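Local coordinates for ADP compounds hydrolase NudE (Escherichia coli, PDB 1VHZ), which hydrolyses ADP-ribose, NADH and the dinucleotides Ap3A and Ap2A as a homodimeric, magnesium-dependent Nudix enzyme, at residues 57-67 and 147-157; 93-101 and 131-141. One frame throughout, in Å; residues are numbered along the deposited sequence.

Both contacts lie in the Nudix domain, and their centres are about 15 Å apart. Contact 1 pairs two antiparallel strands. Contact 2 fits the Nudix helix against the end of strand 125-136 and the chain that follows it, and it is nested in the loop that contact 1 closes. They touch at several places. I57 N of contact 1 probably donates a hydrogen bond to A131 O of contact 2, 2.9 Å away. I65 CD1 packs 3.5 Å from OE1 of E101, and L147 also packs on E101. E101 and E97 are metal ligands by similarity, so contact 1 borders the probable metal site. The ADP-ribose pocket residues, R39, Y41, E42, S120 and Y121, belong to neither contact.

Contact 1 of 2, residues 57-67 and 147-157; sequences IVDDHLILIRE and LPQVRWPLAHM
L62 and W152 form a hydrogen-bonded pair between antiparallel strands, and L64 with V150 forms the next. L64 N reaches V150 O at 2.7 Å, and V150 N returns a bond to L64 O. The ladder continues at one end with R66 N to P148 O. At the other end D60, in the type I' turn from V58 to H61, takes L154 N on its O at 3.0 Å.

H61, I63, I65, Q149, R151 and P153 share one face of the sheet. R151 runs along it. Its CB is 4.0 Å from CD2 of H61. Its CG is beside the backbone N (chi1 -84°) and touches CD1 of I63, which NE also approaches. The chain bends at chi3, and I63 CD1 lies over one face of the guanidinium, 3.5 Å from CZ. Its 3.1 Å approach to NH1 is short and the exact value doubtful. NH2 ends 3.7 Å from CG1 of V58. P153 CA makes a CH-pi contact over the H61 ring, 4.0 Å from the centroid. H61 ND1 bonds back to D59 O in the ring plane, which fixes the rotation of the imidazole.

On the other face L62, L64, V150 and W152 meet mainly through carbon. L64 CD2 packs 3.4 Å from CB of W152, whose NE1 bonds to H156 O. R66 NE approaches CG2 of V150. L62 CD1 meets CD2 of L154, which follows the end of strand 149-153. Helix 169-184 covers L154 and M157. This joins strand 149-153 to strand 61-69 of the mixed Nudix sheet. The backbone bonds set the register, and the R151 guanidinium meets methyls of V58 and I63, a contact that pairs no charge.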
# COMPACT_ATOMS: atom_id res chain seq x y z
N ILE A 57 -3.29 -21.48 2.64
CA ILE A 57 -4.43 -21.99 3.39
C ILE A 57 -4.25 -23.50 3.58
O ILE A 57 -3.99 -24.18 2.57
CB ILE A 57 -5.76 -21.78 2.63
CG1 ILE A 57 -6.00 -20.30 2.38
CG2 ILE A 57 -6.92 -22.43 3.38
CD1 ILE A 57 -7.16 -19.92 1.52
N VAL A 58 -4.24 -23.99 4.81
CA VAL A 58 -4.12 -25.41 5.11
C VAL A 58 -5.05 -25.74 6.28
O VAL A 58 -5.18 -24.97 7.22
CB VAL A 58 -2.70 -25.88 5.38
CG1 VAL A 58 -1.95 -24.94 6.31
CG2 VAL A 58 -2.67 -27.30 5.99
N ASP A 59 -5.84 -26.81 6.15
CA ASP A 59 -6.77 -27.23 7.20
C ASP A 59 -7.56 -26.06 7.77
O ASP A 59 -7.57 -25.78 8.98
CB ASP A 59 -6.01 -27.93 8.34
CG ASP A 59 -5.28 -29.19 7.89
OD1 ASP A 59 -5.83 -29.93 7.04
OD2 ASP A 59 -4.16 -29.44 8.39
N ASP A 60 -8.24 -25.32 6.92
CA ASP A 60 -9.06 -24.19 7.29
C ASP A 60 -8.38 -23.09 8.07
O ASP A 60 -9.02 -22.34 8.81
CB ASP A 60 -10.32 -24.70 8.04
CG ASP A 60 -11.32 -25.16 6.97
OD1 ASP A 60 -11.24 -26.34 6.60
OD2 ASP A 60 -12.11 -24.31 6.51
N HIS A 61 -7.07 -22.93 7.92
CA HIS A 61 -6.33 -21.89 8.58
C HIS A 61 -5.45 -21.17 7.53
O HIS A 61 -5.05 -21.72 6.52
CB HIS A 61 -5.40 -22.38 9.70
CG HIS A 61 -6.10 -22.81 10.95
ND1 HIS A 61 -6.93 -23.91 11.01
CD2 HIS A 61 -6.11 -22.28 12.20
CE1 HIS A 61 -7.43 -24.03 12.22
NE2 HIS A 61 -6.93 -23.07 12.98
N LEU A 62 -5.23 -19.90 7.80
CA LEU A 62 -4.31 -19.09 7.02
C LEU A 62 -2.93 -19.37 7.66
O LEU A 62 -2.93 -19.69 8.86
CB LEU A 62 -4.61 -17.62 7.27
CG LEU A 62 -5.29 -16.75 6.25
CD1 LEU A 62 -6.04 -17.52 5.19
CD2 LEU A 62 -6.19 -15.73 6.93
N ILE A 63 -1.86 -19.28 6.92
CA ILE A 63 -0.53 -19.43 7.49
C ILE A 63 0.11 -18.02 7.42
O ILE A 63 0.34 -17.56 6.30
CB ILE A 63 0.43 -20.38 6.79
CG1 ILE A 63 -0.10 -21.81 6.67
CG2 ILE A 63 1.76 -20.38 7.56
CD1 ILE A 63 -0.48 -22.44 7.99
N LEU A 64 0.30 -17.38 8.55
CA LEU A 64 0.89 -16.04 8.56
C LEU A 64 2.33 -16.16 9.07
O LEU A 64 2.63 -17.20 9.66
CB LEU A 64 0.18 -15.13 9.56
CG LEU A 64 -1.28 -14.75 9.39
CD1 LEU A 64 -1.49 -13.97 8.11
CD2 LEU A 64 -2.21 -15.94 9.43
N ILE A 65 3.14 -15.12 8.88
CA ILE A 65 4.49 -15.13 9.40
C ILE A 65 4.78 -13.83 10.16
O ILE A 65 4.12 -12.83 9.95
CB ILE A 65 5.57 -15.33 8.33
CG1 ILE A 65 5.36 -14.33 7.18
CG2 ILE A 65 5.58 -16.76 7.79
CD1 ILE A 65 6.59 -14.06 6.37
N ARG A 66 5.76 -13.89 11.06
CA ARG A 66 6.20 -12.73 11.83
C ARG A 66 7.56 -12.35 11.23
O ARG A 66 8.40 -13.22 11.03
CB ARG A 66 6.24 -12.99 13.32
CG ARG A 66 4.87 -13.33 13.90
CD ARG A 66 4.92 -13.58 15.41
NE ARG A 66 3.57 -13.83 15.92
CZ ARG A 66 2.61 -12.96 16.13
NH1 ARG A 66 1.42 -13.38 16.58
NH2 ARG A 66 2.78 -11.65 15.91
N GLU A 67 7.74 -11.08 10.87
CA GLU A 67 8.97 -10.66 10.21
C GLU A 67 9.38 -9.27 10.62
O GLU A 67 8.57 -8.33 10.66
CB GLU A 67 8.70 -10.72 8.68
CG GLU A 67 9.91 -10.40 7.83
CD GLU A 67 9.78 -10.91 6.39
OE1 GLU A 67 10.82 -11.21 5.76
OE2 GLU A 67 8.65 -11.02 5.89
N LEU A 147 11.40 -17.22 10.38
CA LEU A 147 10.12 -16.51 10.38
C LEU A 147 9.07 -17.34 11.11
O LEU A 147 8.60 -18.35 10.58
CB LEU A 147 9.71 -16.26 8.92
CG LEU A 147 10.79 -15.55 8.09
CD1 LEU A 147 10.51 -15.63 6.60
CD2 LEU A 147 10.94 -14.10 8.55
N PRO A 148 8.73 -16.97 12.33
CA PRO A 148 7.74 -17.72 13.10
C PRO A 148 6.42 -17.73 12.34
O PRO A 148 6.05 -16.71 11.75
CB PRO A 148 7.64 -17.00 14.43
CG PRO A 148 8.84 -16.13 14.51
CD PRO A 148 9.24 -15.81 13.08
N GLN A 149 5.78 -18.88 12.29
CA GLN A 149 4.52 -19.09 11.62
C GLN A 149 3.35 -18.97 12.59
O GLN A 149 3.46 -19.26 13.78
CB GLN A 149 4.49 -20.49 10.97
CG GLN A 149 5.37 -20.57 9.74
CD GLN A 149 5.53 -21.94 9.15
OE1 GLN A 149 4.55 -22.67 9.03
NE2 GLN A 149 6.75 -22.29 8.76
N VAL A 150 2.24 -18.43 12.09
CA VAL A 150 1.03 -18.29 12.89
C VAL A 150 -0.17 -18.85 12.11
O VAL A 150 -0.44 -18.41 10.98
CB VAL A 150 0.72 -16.84 13.28
CG1 VAL A 150 -0.56 -16.78 14.14
CG2 VAL A 150 1.86 -16.19 14.04
N ARG A 151 -0.82 -19.86 12.66
CA ARG A 151 -2.00 -20.44 12.04
C ARG A 151 -3.23 -19.63 12.49
O ARG A 151 -3.41 -19.41 13.68
CB ARG A 151 -2.13 -21.93 12.41
CG ARG A 151 -1.26 -22.78 11.48
CD ARG A 151 -0.94 -24.13 12.09
NE ARG A 151 -0.88 -25.16 11.05
CZ ARG A 151 0.01 -25.23 10.07
NH1 ARG A 151 0.99 -24.33 9.96
NH2 ARG A 151 -0.07 -26.21 9.19
N TRP A 152 -3.98 -19.12 11.54
CA TRP A 152 -5.13 -18.28 11.81
C TRP A 152 -6.37 -18.82 11.11
O TRP A 152 -6.37 -18.95 9.88
CB TRP A 152 -4.83 -16.85 11.31
CG TRP A 152 -5.70 -15.83 11.97
CD1 TRP A 152 -7.02 -15.55 11.70
CD2 TRP A 152 -5.29 -14.92 12.99
NE1 TRP A 152 -7.46 -14.53 12.51
CE2 TRP A 152 -6.41 -14.12 13.31
CE3 TRP A 152 -4.08 -14.70 13.67
CZ2 TRP A 152 -6.35 -13.12 14.29
CZ3 TRP A 152 -4.01 -13.71 14.65
CH2 TRP A 152 -5.16 -12.94 14.94
N PRO A 153 -7.39 -19.15 11.88
CA PRO A 153 -8.59 -19.73 11.34
C PRO A 153 -9.31 -18.83 10.35
O PRO A 153 -9.55 -17.66 10.64
CB PRO A 153 -9.46 -20.05 12.54
CG PRO A 153 -8.75 -19.61 13.75
CD PRO A 153 -7.43 -19.02 13.35
N LEU A 154 -9.73 -19.42 9.23
CA LEU A 154 -10.46 -18.69 8.20
C LEU A 154 -11.75 -18.10 8.76
O LEU A 154 -12.13 -16.97 8.42
CB LEU A 154 -10.87 -19.65 7.06
CG LEU A 154 -9.76 -20.12 6.12
CD1 LEU A 154 -10.35 -20.95 4.98
CD2 LEU A 154 -8.99 -18.94 5.56
N ALA A 155 -12.41 -18.88 9.60
CA ALA A 155 -13.66 -18.49 10.23
C ALA A 155 -13.53 -17.21 11.05
O ALA A 155 -14.53 -16.53 11.26
CB ALA A 155 -14.21 -19.64 11.09
N HIS A 156 -12.33 -16.83 11.47
CA HIS A 156 -12.10 -15.61 12.22
C HIS A 156 -11.05 -14.74 11.54
O HIS A 156 -10.42 -13.87 12.17
CB HIS A 156 -11.64 -15.94 13.67
CG HIS A 156 -12.75 -16.67 14.38
ND1 HIS A 156 -13.90 -16.01 14.78
CD2 HIS A 156 -12.93 -17.98 14.67
CE1 HIS A 156 -14.72 -16.89 15.33
NE2 HIS A 156 -14.16 -18.09 15.28
N MET A 157 -10.89 -14.89 10.24
CA MET A 157 -9.95 -14.16 9.42
C MET A 157 -9.97 -12.64 9.67
O MET A 157 -8.94 -12.00 9.63
CB MET A 157 -10.32 -14.22 7.94
CG MET A 157 -10.08 -15.33 7.02
SD MET A 157 -11.06 -15.04 5.51
CE MET A 157 -9.76 -14.30 4.50
O HOH W 1 -11.70 -21.72 10.09

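Contact 2 of 2, residues 93-101 and 131-141; sequences AANRELKEE and AQDLYPESLEG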
# COMPACT_ATOMS: atom_id res chain seq x y z
N ALA A 93 7.37 -17.95 -8.76
CA ALA A 93 7.94 -17.14 -7.68
C ALA A 93 7.21 -17.47 -6.37
O ALA A 93 7.85 -17.62 -5.33
CB ALA A 93 7.85 -15.67 -8.00
N ALA A 94 5.88 -17.60 -6.45
CA ALA A 94 5.11 -17.88 -5.25
C ALA A 94 5.55 -19.21 -4.62
O ALA A 94 5.79 -19.27 -3.42
CB ALA A 94 3.61 -17.90 -5.56
N ASN A 95 5.63 -20.25 -5.44
CA ASN A 95 6.03 -21.58 -4.96
C ASN A 95 7.42 -21.53 -4.32
O ASN A 95 7.61 -22.04 -3.22
CB ASN A 95 5.94 -22.58 -6.11
CG ASN A 95 5.63 -24.00 -5.68
OD1 ASN A 95 5.05 -24.26 -4.63
ND2 ASN A 95 6.03 -24.98 -6.49
N ARG A 96 8.38 -20.89 -4.98
CA ARG A 96 9.73 -20.76 -4.48
C ARG A 96 9.76 -19.99 -3.16
O ARG A 96 10.40 -20.43 -2.20
CB ARG A 96 10.65 -20.09 -5.51
CG ARG A 96 12.07 -19.82 -5.02
CD ARG A 96 12.91 -19.12 -6.09
NE ARG A 96 12.29 -17.88 -6.56
CZ ARG A 96 12.07 -16.80 -5.80
NH1 ARG A 96 12.43 -16.76 -4.51
NH2 ARG A 96 11.46 -15.74 -6.33
N GLU A 97 9.07 -18.84 -3.10
CA GLU A 97 9.04 -18.06 -1.88
C GLU A 97 8.40 -18.85 -0.73
O GLU A 97 8.91 -18.75 0.39
CB GLU A 97 8.32 -16.72 -2.03
CG GLU A 97 9.01 -15.71 -2.93
CD GLU A 97 10.25 -15.10 -2.30
OE1 GLU A 97 11.14 -14.68 -3.08
OE2 GLU A 97 10.32 -15.02 -1.05
N LEU A 98 7.33 -19.58 -0.97
CA LEU A 98 6.73 -20.35 0.12
C LEU A 98 7.78 -21.34 0.68
O LEU A 98 7.89 -21.47 1.89
CB LEU A 98 5.55 -21.17 -0.33
CG LEU A 98 4.11 -20.97 -0.04
CD1 LEU A 98 3.36 -22.32 -0.14
CD2 LEU A 98 3.80 -20.33 1.31
N LYS A 99 8.42 -22.09 -0.21
CA LYS A 99 9.40 -23.09 0.14
C LYS A 99 10.52 -22.49 0.99
O LYS A 99 10.87 -23.07 2.01
CB LYS A 99 10.01 -23.79 -1.07
CG LYS A 99 9.07 -24.66 -1.87
CD LYS A 99 9.74 -25.20 -3.14
CE LYS A 99 8.65 -25.94 -3.95
NZ LYS A 99 9.13 -26.19 -5.34
N GLU A 100 11.02 -21.33 0.55
CA GLU A 100 12.07 -20.63 1.25
C GLU A 100 11.62 -20.07 2.60
O GLU A 100 12.36 -20.10 3.58
CB GLU A 100 12.58 -19.42 0.43
CG GLU A 100 13.42 -19.75 -0.78
CD GLU A 100 13.72 -18.56 -1.66
OE1 GLU A 100 14.18 -18.78 -2.81
OE2 GLU A 100 13.49 -17.39 -1.26
N GLU A 101 10.38 -19.56 2.68
CA GLU A 101 9.99 -18.93 3.94
C GLU A 101 9.26 -19.79 4.93
O GLU A 101 9.45 -19.65 6.15
CB GLU A 101 9.14 -17.68 3.61
CG GLU A 101 9.96 -16.66 2.82
CD GLU A 101 9.29 -15.30 2.75
OE1 GLU A 101 8.28 -15.08 3.44
OE2 GLU A 101 9.78 -14.44 1.99
N ALA A 131 -2.22 -20.05 -2.04
CA ALA A 131 -1.60 -21.35 -2.06
C ALA A 131 -2.36 -22.40 -1.25
O ALA A 131 -2.63 -22.17 -0.06
CB ALA A 131 -0.21 -21.25 -1.41
N GLN A 132 -2.75 -23.48 -1.89
CA GLN A 132 -3.44 -24.58 -1.23
C GLN A 132 -2.80 -25.91 -1.65
O GLN A 132 -2.08 -25.96 -2.65
CB GLN A 132 -4.93 -24.65 -1.57
CG GLN A 132 -5.66 -23.34 -1.50
CD GLN A 132 -7.10 -23.44 -1.95
OE1 GLN A 132 -7.97 -23.76 -1.14
NE2 GLN A 132 -7.35 -23.18 -3.22
N ASP A 133 -3.18 -26.97 -0.96
CA ASP A 133 -2.68 -28.31 -1.21
C ASP A 133 -1.16 -28.29 -1.09
O ASP A 133 -0.40 -28.51 -2.04
CB ASP A 133 -3.16 -28.86 -2.54
CG ASP A 133 -2.75 -30.34 -2.68
OD1 ASP A 133 -2.50 -30.98 -1.64
OD2 ASP A 133 -2.65 -30.82 -3.82
N LEU A 134 -0.70 -27.98 0.12
CA LEU A 134 0.70 -27.86 0.43
C LEU A 134 1.38 -29.19 0.73
O LEU A 134 0.75 -30.13 1.19
CB LEU A 134 0.90 -26.97 1.67
CG LEU A 134 0.11 -25.68 1.78
CD1 LEU A 134 0.63 -24.82 2.94
CD2 LEU A 134 0.14 -24.87 0.49
N TYR A 135 2.69 -29.21 0.53
CA TYR A 135 3.52 -30.39 0.79
C TYR A 135 4.87 -29.86 1.29
O TYR A 135 5.26 -28.76 0.88
CB TYR A 135 3.71 -31.25 -0.46
CG TYR A 135 4.31 -30.48 -1.62
CD1 TYR A 135 5.67 -30.32 -1.76
CD2 TYR A 135 3.47 -29.87 -2.55
CE1 TYR A 135 6.20 -29.59 -2.82
CE2 TYR A 135 3.99 -29.14 -3.61
CZ TYR A 135 5.35 -29.01 -3.73
OH TYR A 135 5.86 -28.28 -4.79
N PRO A 136 5.49 -30.58 2.21
CA PRO A 136 6.77 -30.20 2.76
C PRO A 136 7.88 -30.17 1.73
O PRO A 136 8.08 -31.11 0.96
CB PRO A 136 7.08 -31.26 3.82
CG PRO A 136 5.85 -32.08 3.97
CD PRO A 136 5.01 -31.88 2.74
N GLU A 137 8.63 -29.08 1.69
CA GLU A 137 9.75 -28.90 0.79
C GLU A 137 10.39 -27.55 1.15
O GLU A 137 9.73 -26.51 1.10
CB GLU A 137 9.47 -28.93 -0.69
CG GLU A 137 10.73 -28.71 -1.52
CD GLU A 137 10.54 -28.76 -3.01
OE1 GLU A 137 11.42 -28.26 -3.75
OE2 GLU A 137 9.53 -29.29 -3.51
N SER A 138 11.65 -27.62 1.49
CA SER A 138 12.37 -26.44 1.93
C SER A 138 13.45 -25.99 0.98
O SER A 138 14.04 -26.79 0.26
CB SER A 138 12.94 -26.79 3.33
OG SER A 138 13.66 -25.71 3.85
N LEU A 139 13.64 -24.69 0.91
CA LEU A 139 14.65 -24.05 0.07
C LEU A 139 15.34 -22.98 0.94
O LEU A 139 14.72 -22.47 1.88
CB LEU A 139 14.05 -23.42 -1.16
CG LEU A 139 14.26 -23.91 -2.57
CD1 LEU A 139 14.63 -25.38 -2.70
CD2 LEU A 139 13.02 -23.65 -3.43
N GLU A 140 16.58 -22.67 0.63
CA GLU A 140 17.37 -21.69 1.34
C GLU A 140 17.01 -20.27 0.94
O GLU A 140 17.18 -19.88 -0.21
CB GLU A 140 18.87 -21.91 1.08
CG GLU A 140 19.68 -22.35 2.28
CD GLU A 140 20.26 -21.19 3.06
OE1 GLU A 140 20.58 -21.38 4.26
OE2 GLU A 140 20.43 -20.08 2.50
N GLY A 141 16.52 -19.49 1.90
CA GLY A 141 16.17 -18.10 1.60
C GLY A 141 17.28 -17.18 2.09
O GLY A 141 18.32 -17.67 2.52
O HOH W 2 4.59 -27.72 -7.27
O HOH W 3 12.61 -23.27 4.42
O HOH W 4 14.97 -20.34 4.26
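K99 lies alongside L139, both side chains pointing the same way, with K99 CD 3.6 Å from L139 CD2. The lysine chain is extended beyond CG and carries NZ across to the carboxylate of E137. That salt bridge is weak, with NZ 3.5 Å from OE1. L139 N also makes a weak bond to K99 O.

On the next residue, E100 CA points its hydrogen almost straight at L139 O (3.3 Å). E100 CG rests 3.7 Å from CB of L139. The helix belongs to the Nudix box. Its E97 and E101 are metal ligands by similarity, and R96 ties E97 to E100. R96 NH1 bonds E97 OE1 at 2.8 Å and E100 OE1 at 3.2 Å, meeting both from above the carboxylate planes, while R96 NE pairs with E88. With an alanine in place of E100, R96 NH1 would probably lose one of its two acidic partners, and CB of L139 the CG that rests on it.

On the sheet side, L98 CD1 packs 3.9 Å from CB of A131 and also touches L134. N95 OD1 accepts a bond from A106 N. N95 ND2 makes a weak bond to a water that lies 2.8 Å from Y135 OH.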